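Local coordinates for protein glycerol kinase, putative (Plasmodium falciparum, PDB 2W40) that probably phosphorylates glycerol at the expense of ATP to give sn-glycerol 3-phosphate, as a member of the FGGY family of sugar kinases, at residues C[343-355]-C[360-372]. Numbering follows the deposited sequence.
Sequences TTGVIFVPAFSGL and WRSDARASIYGMT
Ile368 lays its CG1 over the centre of the Phe348 ring, a CH-pi contact of 3.7 Å from CG1 to the centroid. The phenyl group reaches it because CG stands anti to the backbone N of Phe348 (chi1 -161°), while CD1 of Ile368 continues over the CE1 side of the ring. The other branch of the isoleucine, CG2, meets Val346 CG1 at 3.8 Å. The methyl of Ala366 serves two rings: it lies at the edge of Phe348 and sits over the face of Phe352, 3.5 Å from CB to that ring's centroid. On the other face of the sheet, Val349 CG2 touches Tyr369 at the ring edge, 4.1 Å from CE2.

Ile347 pairs with Tyr369, and Val349 with Ser367, as hydrogen-bonded antiparallel pairs; the shortest of these backbone bonds runs from Tyr369 N to Ile347 O (2.8 Å). At the inverse gamma turn centred on Pro350 regular pairing stops, though the chains stay close (Gly354 CA to Ala364 O, 3.3 Å); then Leu355 and Arg361 exchange two backbone bonds in a single bridge. Arg361 O also accepts from Ala364 N, which closes the turn presenting Ala364 CB to Ala351 CB; the two donors approach opposite faces of its plane. The Arg361 guanidinium spans this turn to Asp363, NE to OD1 (2.7 Å) and NH2 to OD2 (2.9 Å), both nearly in its plane. At the far end, two waters each bridge Thr344 O and Gly370 O.

Helix 482-500 packs on the Ile347, Val349 and Tyr369 face, where Tyr369 OH bonds Thr499, and Ala383 of helix 377-403 touches Phe348. Strand 366-371 pairs antiparallel with a strand of the second subunit, so this beta hairpin in the FGGY C-terminal region becomes part of an intersubunit sheet.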
loop_
_atom_site.group_PDB
_atom_site.type_symbol
_atom_site.label_atom_id
_atom_site.label_comp_id
_atom_site.label_asym_id
_atom_site.label_seq_id
_atom_site.Cartn_x
_atom_site.Cartn_y
_atom_site.Cartn_z
ATOM N N THR C 343 10.681 7.501 6.044
ATOM C CA THR C 343 9.404 6.988 5.599
ATOM C C THR C 343 8.310 7.092 6.639
ATOM O O THR C 343 7.206 6.537 6.401
ATOM C CB THR C 343 9.561 5.476 5.275
ATOM O OG1 THR C 343 9.885 4.769 6.490
ATOM C CG2 THR C 343 10.595 5.230 4.129
ATOM N N THR C 344 8.656 7.790 7.759
ATOM C CA THR C 344 7.883 7.842 9.020
ATOM C C THR C 344 7.473 6.452 9.547
ATOM O O THR C 344 6.347 6.240 10.101
ATOM C CB THR C 344 6.706 8.718 8.874
ATOM O OG1 THR C 344 5.739 8.023 8.150
ATOM C CG2 THR C 344 7.012 9.968 8.103
ATOM N N GLY C 345 8.451 5.565 9.461
ATOM C CA GLY C 345 8.434 4.239 9.982
ATOM C C GLY C 345 7.682 3.275 9.078
ATOM O O GLY C 345 7.573 2.147 9.455
ATOM N N VAL C 346 7.190 3.747 7.945
ATOM C CA VAL C 346 6.605 2.810 6.963
ATOM C C VAL C 346 7.688 1.852 6.451
ATOM O O VAL C 346 8.840 2.283 6.158
ATOM C CB VAL C 346 5.927 3.541 5.772
ATOM C CG1 VAL C 346 5.459 2.560 4.624
ATOM C CG2 VAL C 346 4.705 4.382 6.352
ATOM N N ILE C 347 7.336 0.569 6.310
ATOM C CA ILE C 347 8.193 -0.412 5.728
ATOM C C ILE C 347 7.418 -1.066 4.647
ATOM O O ILE C 347 6.234 -1.422 4.817
ATOM C CB ILE C 347 8.715 -1.466 6.760
ATOM C CG1 ILE C 347 9.464 -0.767 7.872
ATOM C CG2 ILE C 347 9.469 -2.612 6.083
ATOM C CD1 ILE C 347 9.709 -1.509 9.023
ATOM N N PHE C 348 8.106 -1.319 3.577
ATOM C CA PHE C 348 7.522 -1.980 2.364
ATOM C C PHE C 348 8.372 -3.206 2.085
ATOM O O PHE C 348 9.522 -3.058 1.676
ATOM C CB PHE C 348 7.539 -1.008 1.168
ATOM C CG PHE C 348 6.607 -1.352 0.012
ATOM C CD1 PHE C 348 6.055 -0.343 -0.717
ATOM C CD2 PHE C 348 6.352 -2.625 -0.398
ATOM C CE1 PHE C 348 5.281 -0.605 -1.790
ATOM C CE2 PHE C 348 5.494 -2.895 -1.420
ATOM C CZ PHE C 348 4.978 -1.863 -2.154
ATOM N N VAL C 349 7.801 -4.392 2.293
ATOM C CA VAL C 349 8.527 -5.606 2.014
ATOM C C VAL C 349 8.209 -5.936 0.558
ATOM O O VAL C 349 7.117 -6.373 0.302
ATOM C CB VAL C 349 8.176 -6.773 2.978
ATOM C CG1 VAL C 349 8.901 -8.055 2.585
ATOM C CG2 VAL C 349 8.396 -6.386 4.428
ATOM N N PRO C 350 9.136 -5.627 -0.399
ATOM C CA PRO C 350 8.818 -5.654 -1.844
ATOM C C PRO C 350 8.971 -7.139 -2.324
ATOM O O PRO C 350 10.143 -7.643 -2.599
ATOM C CB PRO C 350 9.913 -4.741 -2.485
ATOM C CG PRO C 350 10.710 -4.168 -1.327
ATOM C CD PRO C 350 10.518 -5.206 -0.204
ATOM N N ALA C 351 7.879 -7.852 -2.226
ATOM C CA ALA C 351 7.863 -9.369 -2.363
ATOM C C ALA C 351 6.741 -9.732 -3.342
ATOM O O ALA C 351 6.054 -10.702 -3.160
ATOM C CB ALA C 351 7.748 -10.125 -1.047
ATOM N N PHE C 352 6.614 -8.942 -4.401
ATOM C CA PHE C 352 5.498 -9.152 -5.334
ATOM C C PHE C 352 5.551 -10.553 -5.947
ATOM O O PHE C 352 4.497 -11.165 -6.232
ATOM C CB PHE C 352 5.457 -8.148 -6.432
ATOM C CG PHE C 352 5.164 -6.763 -6.016
ATOM C CD1 PHE C 352 3.883 -6.356 -5.766
ATOM C CD2 PHE C 352 6.221 -5.817 -5.827
ATOM C CE1 PHE C 352 3.603 -5.090 -5.383
ATOM C CE2 PHE C 352 5.945 -4.597 -5.443
ATOM C CZ PHE C 352 4.636 -4.229 -5.190
ATOM N N SER C 353 6.770 -11.045 -6.201
ATOM C CA SER C 353 6.967 -12.451 -6.684
ATOM C C SER C 353 7.663 -13.316 -5.652
ATOM O O SER C 353 8.445 -14.183 -5.974
ATOM C CB SER C 353 7.554 -12.436 -8.057
ATOM O OG SER C 353 8.797 -11.970 -8.002
ATOM N N GLY C 354 7.363 -13.111 -4.367
ATOM C CA GLY C 354 8.053 -13.843 -3.311
ATOM C C GLY C 354 9.357 -13.135 -2.952
ATOM O O GLY C 354 9.719 -12.074 -3.483
ATOM N N LEU C 355 10.027 -13.692 -1.983
ATOM C CA LEU C 355 11.405 -13.339 -1.650
ATOM C C LEU C 355 12.380 -14.334 -2.282
ATOM O O LEU C 355 12.204 -15.553 -2.168
ATOM C CB LEU C 355 11.662 -13.320 -0.139
ATOM C CG LEU C 355 10.955 -12.178 0.563
ATOM C CD1 LEU C 355 11.018 -12.345 2.059
ATOM C CD2 LEU C 355 11.390 -10.738 0.050
ATOM N N TRP C 360 14.425 -17.155 0.222
ATOM C CA TRP C 360 13.771 -18.068 -0.718
ATOM C C TRP C 360 12.374 -18.493 -0.164
ATOM O O TRP C 360 12.100 -19.671 0.097
ATOM C CB TRP C 360 14.637 -19.278 -1.028
ATOM C CG TRP C 360 15.850 -18.816 -1.823
ATOM C CD1 TRP C 360 17.176 -18.673 -1.338
ATOM C CD2 TRP C 360 15.895 -18.363 -3.198
ATOM N NE1 TRP C 360 17.981 -18.205 -2.328
ATOM C CE2 TRP C 360 17.226 -17.916 -3.443
ATOM C CE3 TRP C 360 14.943 -18.213 -4.214
ATOM C CZ2 TRP C 360 17.616 -17.431 -4.669
ATOM C CZ3 TRP C 360 15.331 -17.717 -5.417
ATOM C CH2 TRP C 360 16.657 -17.329 -5.640
ATOM N N ARG C 361 11.488 -17.506 -0.074
ATOM C CA ARG C 361 10.128 -17.738 0.401
ATOM C C ARG C 361 9.168 -17.338 -0.700
ATOM O O ARG C 361 8.796 -16.189 -0.837
ATOM C CB ARG C 361 9.954 -16.915 1.678
ATOM C CG ARG C 361 10.671 -17.494 2.821
ATOM C CD ARG C 361 10.076 -18.851 3.337
ATOM N NE ARG C 361 8.699 -18.677 3.832
ATOM C CZ ARG C 361 8.373 -18.449 5.117
ATOM N NH1 ARG C 361 9.279 -18.349 6.082
ATOM N NH2 ARG C 361 7.101 -18.255 5.411
ATOM N N SER C 362 8.711 -18.319 -1.454
ATOM C CA SER C 362 7.817 -18.047 -2.580
ATOM C C SER C 362 6.380 -17.722 -2.077
ATOM O O SER C 362 5.578 -17.309 -2.868
ATOM C CB SER C 362 7.661 -19.359 -3.471
ATOM O OG SER C 362 7.237 -20.487 -2.699
ATOM N N ASP C 363 6.099 -18.052 -0.806
ATOM C CA ASP C 363 4.821 -17.710 -0.116
ATOM C C ASP C 363 4.722 -16.248 0.341
ATOM O O ASP C 363 3.646 -15.760 0.648
ATOM C CB ASP C 363 4.574 -18.646 1.061
ATOM C CG ASP C 363 5.669 -18.652 2.076
ATOM O OD1 ASP C 363 6.881 -18.486 1.789
ATOM O OD2 ASP C 363 5.292 -18.987 3.235
ATOM N N ALA C 364 5.836 -15.522 0.338
ATOM C CA ALA C 364 5.824 -14.081 0.633
ATOM C C ALA C 364 5.040 -13.342 -0.441
ATOM O O ALA C 364 5.180 -13.617 -1.615
ATOM C CB ALA C 364 7.247 -13.547 0.743
ATOM N N ARG C 365 4.356 -12.282 -0.005
ATOM C CA ARG C 365 3.713 -11.344 -0.932
ATOM C C ARG C 365 4.101 -9.943 -0.518
ATOM O O ARG C 365 4.553 -9.708 0.636
ATOM C CB ARG C 365 2.206 -11.545 -0.856
ATOM C CG ARG C 365 1.705 -12.931 -1.229
ATOM C CD ARG C 365 1.925 -13.203 -2.630
ATOM N NE ARG C 365 1.328 -14.501 -2.959
ATOM C CZ ARG C 365 1.980 -15.654 -3.011
ATOM N NH1 ARG C 365 3.266 -15.674 -2.871
ATOM N NH2 ARG C 365 1.339 -16.784 -3.316
ATOM N N ALA C 366 3.926 -8.972 -1.395
ATOM C CA ALA C 366 4.335 -7.601 -1.097
ATOM C C ALA C 366 3.387 -7.043 -0.055
ATOM O O ALA C 366 2.164 -7.233 -0.103
ATOM C CB ALA C 366 4.357 -6.730 -2.368
ATOM N N SER C 367 3.980 -6.414 0.978
ATOM C CA SER C 367 3.277 -5.976 2.191
ATOM C C SER C 367 3.766 -4.579 2.567
ATOM O O SER C 367 4.928 -4.270 2.444
ATOM C CB SER C 367 3.639 -6.908 3.325
ATOM O OG SER C 367 3.348 -8.240 2.882
ATOM N N ILE C 368 2.853 -3.712 3.001
ATOM C CA ILE C 368 3.165 -2.344 3.488
ATOM C C ILE C 368 2.694 -2.202 4.909
ATOM O O ILE C 368 1.551 -2.597 5.218
ATOM C CB ILE C 368 2.513 -1.225 2.611
ATOM C CG1 ILE C 368 2.859 -1.382 1.154
ATOM C CG2 ILE C 368 3.011 0.178 3.052
ATOM C CD1 ILE C 368 2.215 -0.447 0.164
ATOM N N TYR C 369 3.582 -1.724 5.790
ATOM C CA TYR C 369 3.288 -1.556 7.190
ATOM C C TYR C 369 3.522 -0.136 7.652
ATOM O O TYR C 369 4.324 0.591 7.079
ATOM C CB TYR C 369 4.228 -2.437 8.030
ATOM C CG TYR C 369 4.159 -3.873 7.677
ATOM C CD1 TYR C 369 3.191 -4.676 8.265
ATOM C CD2 TYR C 369 5.030 -4.468 6.748
ATOM C CE1 TYR C 369 3.081 -6.043 7.950
ATOM C CE2 TYR C 369 4.938 -5.884 6.500
ATOM C CZ TYR C 369 3.930 -6.599 7.038
ATOM O OH TYR C 369 3.830 -7.937 6.762
ATOM N N GLY C 370 2.827 0.251 8.725
ATOM C CA GLY C 370 3.191 1.455 9.443
ATOM C C GLY C 370 2.560 2.731 9.033
ATOM O O GLY C 370 2.952 3.809 9.542
ATOM N N MET C 371 1.560 2.662 8.143
ATOM C CA MET C 371 0.941 3.893 7.598
ATOM C C MET C 371 -0.016 4.587 8.584
ATOM O O MET C 371 -0.749 3.967 9.369
ATOM C CB MET C 371 0.236 3.594 6.271
ATOM C CG MET C 371 1.072 2.862 5.222
ATOM S SD MET C 371 0.302 2.784 3.636
ATOM C CE MET C 371 -0.995 1.556 3.930
ATOM N N THR C 372 0.045 5.912 8.503
ATOM C CA THR C 372 -0.846 6.804 9.156
ATOM C C THR C 372 -1.516 7.755 8.157
ATOM O O THR C 372 -1.170 7.765 6.955
ATOM C CB THR C 372 -0.102 7.610 10.285
ATOM O OG1 THR C 372 0.934 8.435 9.735
ATOM C CG2 THR C 372 0.433 6.619 11.421
HETATM O O HOH W 1 3.270 6.572 9.670
HETATM O O HOH W 2 4.920 3.728 11.687
#